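Local coordinates for protein leucyl-trna synthetase (Plasmodium knowlesi, PDB 5FOF) that forms the editing domain of cytosolic leucyl-tRNA synthetase, which in this enzyme family hydrolyses wrongly aminoacylated tRNA, and whose P. falciparum relative is targeted by anti-malarial benzoxaboroles, at residues Ala223-Asp227 against Ile273-Lys277; Thr263-Phe267 against Leu288-Gln292. All coordinates share one frame; numbering follows the deposited sequence.

Contact 1: residues Ala223-Asp227 against Ile273-Lys277; sequences ACLQD and ISSYK
The loop 273-277 runs past one flank of the helical turn 223-227, coming nearest where the CA atoms of Ala223 and Tyr276 lie 4.9 Å apart. This is helix-to-loop packing in the leucyl-tRNA synthetase editing domain: one side of helix 219-230 packs against the connection between helices 263-270 and 281-295, and a Cys sulfur-aromatic contact joins the two. Cys224 SG sits above the Tyr276 ring, 3.9 Å from the ring centroid and only 8° off the normal. The sulfur reaches this place because it is turned anti to the Cys224 backbone N (chi1 -171°), while CB of the same residue covers the CG end of the same face. Nearer the backbone, Ala223 CB meets Tyr276 CB at 3.8 Å, with Ile273 CG2 more loosely beside the methyl group. Tyr268 and Leu281 of the two flanking helices also touch Ala223 and Ile273, adding to the packing around them. At the far end of the ring, Tyr276 OH is hydrogen-bonded to Thr200 OG1, so the ring is held at its hydroxyl and packed on one face by the sulfur. One helical turn after Ala223, the Asp227 carboxylate comes obliquely beside the Tyr276 ring, the two planes 65° apart, with Asp227 OD2 3.7 Å from Tyr276 CD2. That same oxygen accepts a weak hydrogen bond of 3.3 Å from Ser275 OG.

Contact 2: residues Thr263-Phe267 against Leu288-Gln292; sequences TGKYF and LYKKQ
Gln292 NE2 is shared by two acceptors, Thr263 OG1 across the contact and the backbone O of Asp217. The bond to Thr263 OG1 is short, 2.9 Å, but bent, with an angle of 132° at the hydrogen, and the hydroxyl oxygen stands 18° out of the amide plane. Thr263 presents this oxygen by placing OG1 between its backbone N and carbonyl carbon. At the other end of the amide, Gln292 OE1 accepts a hydrogen bond from Lys85 NZ, so both ends of this buried group have partners and its rotation is set. Next to the polar bond, Leu288 CD1 lies 3.9 Å from Thr263 OG1 and extends onto one face of the Phe267 ring, 4.0 Å above the plane and offset toward the rim. The contact is a helix-helix packing within the editing domain: the short segments of helices 263-270 and 281-295 cross at 132° with their axes 11.6 Å apart, a gap bridged by side chains. Leu288 CD2, the other branch, approaches the CA of Gly264 at 4.4 Å, where no side chain intervenes. Leu256 and Ile259, from the loop ahead of helix 263-270, also touch Phe267, and Ala219 packs on Leu288. Lys291 comes to the Phe267 ring at its edge, roughly at a right angle, bringing CE to 3.7 Å from Phe267 CZ. Its aliphatic part does the touching; the chain bends at the last torsion, and NZ forms a salt bridge with Glu295 OE1.

Overall arrangement
Contacts 1 and 2 lie on the same side of the domain, their centres 15 Å apart and their nearest atoms about 5 Å apart without touching. Along the chain their segments alternate: 223-227, then 263-267, then 273-277, then 288-292. Each of the helices 219-230, 263-270 and 281-295 takes part in both contacts, either by carrying one of the segments or by packing a side chain against one. The loop 273-277 belongs to contact 1 and links the two helices that meet in contact 2. The three helices thus form one packed unit, about 20 Å from the chain centre at the centre of either contact.

Contact 1: residues Ala223-Asp227 against Ile273-Lys277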
loop_
_atom_site.group_PDB
_atom_site.type_symbol
_atom_site.label_atom_id
_atom_site.label_comp_id
_atom_site.label_asym_id
_atom_site.label_seq_id
_atom_site.Cartn_x
_atom_site.Cartn_y
_atom_site.Cartn_z
ATOM N N ALA A 223 13.137 -8.917 -6.388
ATOM C CA ALA A 223 14.512 -8.655 -5.993
ATOM C C ALA A 223 14.599 -8.317 -4.520
ATOM O O ALA A 223 15.564 -8.667 -3.863
ATOM C CB ALA A 223 15.082 -7.503 -6.816
ATOM N N CYS A 224 13.598 -7.610 -4.013
ATOM C CA CYS A 224 13.562 -7.264 -2.602
ATOM C C CYS A 224 13.343 -8.512 -1.750
ATOM O O CYS A 224 13.983 -8.667 -0.712
ATOM C CB CYS A 224 12.478 -6.237 -2.333
ATOM S SG CYS A 224 12.548 -5.562 -0.673
ATOM N N LEU A 225 12.439 -9.384 -2.197
ATOM C CA LEU A 225 12.208 -10.679 -1.554
ATOM C C LEU A 225 13.443 -11.588 -1.519
ATOM O O LEU A 225 13.713 -12.215 -0.498
ATOM C CB LEU A 225 11.044 -11.432 -2.216
ATOM C CG LEU A 225 9.680 -11.351 -1.526
ATOM C CD1 LEU A 225 8.657 -12.140 -2.327
ATOM C CD2 LEU A 225 9.747 -11.879 -0.091
ATOM N N GLN A 226 14.174 -11.657 -2.634
ATOM C CA GLN A 226 15.413 -12.462 -2.729
ATOM C C GLN A 226 16.452 -12.031 -1.712
ATOM O O GLN A 226 16.994 -12.853 -0.977
ATOM C CB GLN A 226 16.014 -12.382 -4.134
ATOM C CG GLN A 226 15.269 -13.212 -5.176
ATOM C CD GLN A 226 15.392 -14.717 -4.966
ATOM O OE1 GLN A 226 16.246 -15.197 -4.218
ATOM N NE2 GLN A 226 14.534 -15.465 -5.636
ATOM N N ASP A 227 16.716 -10.733 -1.668
ATOM C CA ASP A 227 17.610 -10.171 -0.662
ATOM C C ASP A 227 17.193 -10.558 0.745
ATOM O O ASP A 227 18.031 -10.964 1.531
ATOM C CB ASP A 227 17.699 -8.637 -0.772
ATOM C CG ASP A 227 18.614 -8.180 -1.890
ATOM O OD1 ASP A 227 18.730 -8.889 -2.912
ATOM O OD2 ASP A 227 19.207 -7.092 -1.741
ATOM N N ILE A 273 20.381 -9.061 -12.063
ATOM C CA ILE A 273 20.211 -8.205 -10.897
ATOM C C ILE A 273 20.726 -9.001 -9.694
ATOM O O ILE A 273 20.463 -10.201 -9.587
ATOM C CB ILE A 273 18.725 -7.793 -10.686
ATOM C CG1 ILE A 273 18.119 -7.105 -11.934
ATOM C CG2 ILE A 273 18.583 -6.885 -9.471
ATOM C CD1 ILE A 273 18.588 -5.680 -12.178
ATOM N N SER A 274 21.495 -8.335 -8.835
ATOM C CA SER A 274 22.104 -8.938 -7.640
ATOM C C SER A 274 21.533 -8.398 -6.326
ATOM O O SER A 274 21.859 -8.920 -5.247
ATOM C CB SER A 274 23.616 -8.663 -7.636
ATOM O OG SER A 274 24.242 -9.160 -8.806
ATOM N N SER A 275 20.716 -7.346 -6.416
ATOM C CA SER A 275 20.248 -6.590 -5.251
ATOM C C SER A 275 19.063 -5.717 -5.665
ATOM O O SER A 275 18.994 -5.287 -6.812
ATOM C CB SER A 275 21.391 -5.717 -4.713
ATOM O OG SER A 275 21.020 -4.986 -3.564
ATOM N N TYR A 276 18.138 -5.445 -4.748
ATOM C CA TYR A 276 17.024 -4.538 -5.068
ATOM C C TYR A 276 17.466 -3.056 -5.049
ATOM O O TYR A 276 16.661 -2.175 -5.376
ATOM C CB TYR A 276 15.782 -4.810 -4.190
ATOM C CG TYR A 276 15.790 -4.183 -2.818
ATOM C CD1 TYR A 276 15.257 -2.917 -2.620
ATOM C CD2 TYR A 276 16.306 -4.862 -1.711
ATOM C CE1 TYR A 276 15.263 -2.322 -1.371
ATOM C CE2 TYR A 276 16.309 -4.279 -0.448
ATOM C CZ TYR A 276 15.791 -2.998 -0.288
ATOM O OH TYR A 276 15.767 -2.378 0.945
ATOM N N LYS A 277 18.726 -2.804 -4.660
ATOM C CA LYS A 277 19.387 -1.492 -4.798
ATOM C C LYS A 277 20.198 -1.331 -6.086
ATOM O O LYS A 277 20.515 -0.210 -6.449
ATOM C CB LYS A 277 20.295 -1.217 -3.600
ATOM C CG LYS A 277 19.545 -0.919 -2.312
ATOM C CD LYS A 277 20.341 -1.354 -1.096
ATOM C CE LYS A 277 19.603 -1.013 0.183
ATOM N NZ LYS A 277 20.225 -1.655 1.374
#

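Contact 2: residues Thr263-Phe267 against Leu288-Gln292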
loop_
_atom_site.group_PDB
_atom_site.type_symbol
_atom_site.label_atom_id
_atom_site.label_comp_id
_atom_site.label_asym_id
_atom_site.label_seq_id
_atom_site.Cartn_x
_atom_site.Cartn_y
_atom_site.Cartn_z
ATOM N N THR A 263 7.013 -12.933 -14.858
ATOM C CA THR A 263 7.873 -12.016 -15.605
ATOM C C THR A 263 8.827 -11.262 -14.687
ATOM O O THR A 263 9.965 -10.979 -15.067
ATOM C CB THR A 263 7.041 -11.039 -16.433
ATOM O OG1 THR A 263 6.112 -10.368 -15.586
ATOM C CG2 THR A 263 6.259 -11.797 -17.480
ATOM N N GLY A 264 8.376 -10.958 -13.476
ATOM C CA GLY A 264 9.244 -10.395 -12.444
ATOM C C GLY A 264 10.508 -11.204 -12.245
ATOM O O GLY A 264 11.592 -10.642 -12.162
ATOM N N LYS A 265 10.355 -12.528 -12.178
ATOM C CA LYS A 265 11.479 -13.468 -12.052
ATOM C C LYS A 265 12.356 -13.452 -13.306
ATOM O O LYS A 265 13.581 -13.317 -13.221
ATOM C CB LYS A 265 10.963 -14.898 -11.826
ATOM C CG LYS A 265 12.018 -15.918 -11.389
ATOM C CD LYS A 265 11.821 -17.290 -12.021
ATOM C CE LYS A 265 12.458 -18.386 -11.173
ATOM N NZ LYS A 265 12.418 -19.712 -11.853
ATOM N N TYR A 266 11.709 -13.595 -14.461
ATOM C CA TYR A 266 12.404 -13.765 -15.742
ATOM C C TYR A 266 13.313 -12.576 -16.104
ATOM O O TYR A 266 14.407 -12.780 -16.624
ATOM C CB TYR A 266 11.374 -14.027 -16.851
ATOM C CG TYR A 266 11.941 -14.322 -18.226
ATOM C CD1 TYR A 266 12.316 -13.276 -19.093
ATOM C CD2 TYR A 266 12.067 -15.637 -18.685
ATOM C CE1 TYR A 266 12.815 -13.534 -20.361
ATOM C CE2 TYR A 266 12.564 -15.899 -19.955
ATOM C CZ TYR A 266 12.934 -14.845 -20.785
ATOM O OH TYR A 266 13.423 -15.093 -22.041
ATOM N N PHE A 267 12.861 -11.355 -15.823
ATOM C CA PHE A 267 13.650 -10.146 -16.095
ATOM C C PHE A 267 14.739 -9.863 -15.038
ATOM O O PHE A 267 15.799 -9.339 -15.373
ATOM C CB PHE A 267 12.726 -8.935 -16.302
ATOM C CG PHE A 267 12.062 -8.913 -17.649
ATOM C CD1 PHE A 267 11.000 -9.746 -17.925
ATOM C CD2 PHE A 267 12.516 -8.062 -18.654
ATOM C CE1 PHE A 267 10.393 -9.732 -19.167
ATOM C CE2 PHE A 267 11.907 -8.042 -19.904
ATOM C CZ PHE A 267 10.848 -8.884 -20.162
ATOM N N LEU A 288 9.934 -3.391 -18.010
ATOM C CA LEU A 288 8.920 -4.376 -17.645
ATOM C C LEU A 288 7.511 -3.782 -17.600
ATOM O O LEU A 288 6.577 -4.380 -18.146
ATOM C CB LEU A 288 9.263 -5.016 -16.300
ATOM C CG LEU A 288 8.285 -6.059 -15.766
ATOM C CD1 LEU A 288 8.105 -7.214 -16.734
ATOM C CD2 LEU A 288 8.793 -6.552 -14.433
ATOM N N TYR A 289 7.361 -2.625 -16.948
ATOM C CA TYR A 289 6.052 -1.968 -16.820
ATOM C C TYR A 289 5.392 -1.787 -18.175
ATOM O O TYR A 289 4.200 -2.081 -18.312
ATOM C CB TYR A 289 6.119 -0.605 -16.077
ATOM C CG TYR A 289 4.773 0.126 -16.085
ATOM C CD1 TYR A 289 3.797 -0.138 -15.115
ATOM C CD2 TYR A 289 4.457 1.045 -17.089
ATOM C CE1 TYR A 289 2.561 0.502 -15.139
ATOM C CE2 TYR A 289 3.226 1.689 -17.125
ATOM C CZ TYR A 289 2.276 1.415 -16.153
ATOM O OH TYR A 289 1.045 2.053 -16.194
ATOM N N LYS A 290 6.164 -1.311 -19.158
ATOM C CA LYS A 290 5.646 -1.066 -20.513
ATOM C C LYS A 290 5.338 -2.363 -21.272
ATOM O O LYS A 290 4.265 -2.505 -21.866
ATOM C CB LYS A 290 6.608 -0.187 -21.326
ATOM C CG LYS A 290 6.657 1.267 -20.874
ATOM C CD LYS A 290 7.801 2.033 -21.541
ATOM C CE LYS A 290 7.976 3.435 -20.958
ATOM N NZ LYS A 290 9.361 3.972 -21.124
ATOM N N LYS A 291 6.276 -3.305 -21.239
ATOM C CA LYS A 291 6.120 -4.582 -21.942
ATOM C C LYS A 291 4.854 -5.308 -21.447
ATOM O O LYS A 291 4.055 -5.816 -22.248
ATOM C CB LYS A 291 7.383 -5.444 -21.760
ATOM C CG LYS A 291 7.725 -6.412 -22.898
ATOM C CD LYS A 291 9.246 -6.660 -22.971
ATOM C CE LYS A 291 9.602 -8.017 -23.570
ATOM N NZ LYS A 291 8.990 -8.227 -24.910
ATOM N N GLN A 292 4.650 -5.315 -20.132
ATOM C CA GLN A 292 3.404 -5.828 -19.562
ATOM C C GLN A 292 2.195 -5.066 -20.084
ATOM O O GLN A 292 1.250 -5.688 -20.569
ATOM C CB GLN A 292 3.428 -5.782 -18.041
ATOM C CG GLN A 292 4.350 -6.814 -17.424
ATOM C CD GLN A 292 4.329 -6.796 -15.920
ATOM O OE1 GLN A 292 3.655 -5.979 -15.298
ATOM N NE2 GLN A 292 5.078 -7.702 -15.320
#